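PDB 4LDG: protein with a SET domain within carboxy region, which probably methylates histone H4 at the H4K20 site; this chain is the carboxy-terminal part of a longer protein and contains its SET domain. Local coordinates for residues E183-L187 and S188-C192. Sequence-based numbering, arbitrary orientation.
Sequences EKYAL and SNRGC
Two first torsions set the side-chain pairing between Tyr185 and Arg190: each carries its CG opposite the carbonyl carbon and next to the backbone N (chi1 -62° and -80°). From there the arginine chain bends at chi2 and chi3 until Arg190 NH1 arrives at the edge of the phenol ring, near its plane, 3.5 Å from Tyr185 CE1. Ring and guanidinium planes stand almost perpendicular, 88° apart, and CE1 lies over one face of the guanidinium, so the ring offers an edge and not its pi face. Both polar ends are held outside this turn, Tyr185 OH by Asp207 and Arg190 NH2 by a salt bridge to Glu210. Farther round the ring, Cys192 SG approaches obliquely, 4.0 Å from Tyr185 CD2, a sulfur-aromatic contact.

The backbone of the same turn illustrates how a helix is brought to an end. After the helix of residues 175-187, Asn189 takes positive phi and closes a Schellman motif: Arg190 N donates to Tyr185 O over 3.0 Å, and Asn189 N to Ala186 O over 3.1 Å. Past this cap the chain of the SET domain runs on as a loop to the strand of residues 194-199.

One carbonyl of the last helical turn, that of Lys184, is gripped twice. Ser188 N reaches Lys184 O at 3.0 Å. Ser188 OG, turned back beside its own backbone N, donates to the same Lys184 O at 2.6 Å. The two donors come from opposite faces of the carbonyl plane. On this largely exposed surface, Lys184 NZ lies 4.6 Å from Arg190 NH1, a proximity of like charges that the carboxylate of Glu210 probably eases.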
loop_
_atom_site.group_PDB
_atom_site.type_symbol
_atom_site.label_atom_id
_atom_site.label_comp_id
_atom_site.label_asym_id
_atom_site.label_seq_id
_atom_site.Cartn_x
_atom_site.Cartn_y
_atom_site.Cartn_z
ATOM N N GLU A 183 -21.878 -9.330 9.600
ATOM C CA GLU A 183 -22.748 -10.462 9.900
ATOM C C GLU A 183 -22.998 -11.376 8.697
ATOM O O GLU A 183 -23.035 -12.592 8.858
ATOM C CB GLU A 183 -24.070 -10.000 10.520
ATOM C CG GLU A 183 -23.924 -9.588 11.985
ATOM C CD GLU A 183 -25.126 -8.838 12.553
ATOM O OE1 GLU A 183 -24.988 -7.614 12.794
ATOM O OE2 GLU A 183 -26.191 -9.466 12.773
ATOM N N LYS A 184 -23.149 -10.807 7.507
ATOM C CA LYS A 184 -23.384 -11.600 6.305
ATOM C C LYS A 184 -22.169 -12.463 5.949
ATOM O O LYS A 184 -22.306 -13.645 5.648
ATOM C CB LYS A 184 -23.797 -10.697 5.115
ATOM C CG LYS A 184 -23.773 -11.367 3.737
ATOM C CD LYS A 184 -24.455 -10.520 2.655
ATOM C CE LYS A 184 -23.582 -9.363 2.173
ATOM N NZ LYS A 184 -22.817 -9.650 0.926
ATOM N N TYR A 185 -20.981 -11.882 5.992
ATOM C CA TYR A 185 -19.775 -12.666 5.749
ATOM C C TYR A 185 -19.649 -13.809 6.767
ATOM O O TYR A 185 -19.376 -14.931 6.386
ATOM C CB TYR A 185 -18.509 -11.808 5.754
ATOM C CG TYR A 185 -18.462 -10.728 4.673
ATOM C CD1 TYR A 185 -18.808 -11.005 3.355
ATOM C CD2 TYR A 185 -18.042 -9.444 4.975
ATOM C CE1 TYR A 185 -18.782 -10.025 2.386
ATOM C CE2 TYR A 185 -17.977 -8.474 4.003
ATOM C CZ TYR A 185 -18.353 -8.765 2.712
ATOM O OH TYR A 185 -18.303 -7.776 1.757
ATOM N N ALA A 186 -19.896 -13.538 8.045
ATOM C CA ALA A 186 -19.780 -14.595 9.056
ATOM C C ALA A 186 -20.787 -15.706 8.789
ATOM O O ALA A 186 -20.423 -16.872 8.824
ATOM C CB ALA A 186 -19.944 -14.046 10.461
ATOM N N LEU A 187 -22.030 -15.340 8.475
ATOM C CA LEU A 187 -23.103 -16.316 8.241
ATOM C C LEU A 187 -22.854 -17.204 7.001
ATOM O O LEU A 187 -23.248 -18.363 6.976
ATOM C CB LEU A 187 -24.455 -15.585 8.134
ATOM C CG LEU A 187 -25.735 -16.408 7.891
ATOM C CD1 LEU A 187 -25.954 -17.451 8.994
ATOM C CD2 LEU A 187 -26.957 -15.506 7.762
ATOM N N SER A 188 -22.185 -16.653 5.996
ATOM C CA SER A 188 -21.832 -17.361 4.755
ATOM C C SER A 188 -20.513 -18.144 4.849
ATOM O O SER A 188 -20.074 -18.758 3.882
ATOM C CB SER A 188 -21.666 -16.320 3.647
ATOM O OG SER A 188 -22.677 -15.336 3.752
ATOM N N ASN A 189 -19.857 -18.039 5.999
ATOM C CA ASN A 189 -18.548 -18.637 6.237
ATOM C C ASN A 189 -17.474 -18.128 5.323
ATOM O O ASN A 189 -16.495 -18.821 5.021
ATOM C CB ASN A 189 -18.658 -20.152 6.226
ATOM C CG ASN A 189 -19.481 -20.636 7.379
ATOM O OD1 ASN A 189 -19.154 -20.318 8.523
ATOM N ND2 ASN A 189 -20.580 -21.331 7.105
ATOM N N ARG A 190 -17.636 -16.876 4.930
ATOM C CA ARG A 190 -16.627 -16.216 4.156
ATOM C C ARG A 190 -15.703 -15.516 5.119
ATOM O O ARG A 190 -16.099 -15.086 6.222
ATOM C CB ARG A 190 -17.245 -15.232 3.182
ATOM C CG ARG A 190 -17.772 -15.923 1.941
ATOM C CD ARG A 190 -17.478 -15.106 0.694
ATOM N NE ARG A 190 -18.449 -14.040 0.471
ATOM C CZ ARG A 190 -18.247 -12.974 -0.310
ATOM N NH1 ARG A 190 -19.219 -12.087 -0.448
ATOM N NH2 ARG A 190 -17.094 -12.776 -0.946
ATOM N N GLY A 191 -14.451 -15.427 4.730
ATOM C CA GLY A 191 -13.558 -14.535 5.441
ATOM C C GLY A 191 -14.069 -13.113 5.353
ATOM O O GLY A 191 -15.115 -12.838 4.761
ATOM N N CYS A 192 -13.325 -12.195 5.921
ATOM C CA CYS A 192 -13.777 -10.841 5.978
ATOM C C CYS A 192 -12.557 -9.958 6.176
ATOM O O CYS A 192 -11.867 -10.048 7.195
ATOM C CB CYS A 192 -14.782 -10.747 7.108
ATOM S SG CYS A 192 -15.095 -9.116 7.726
#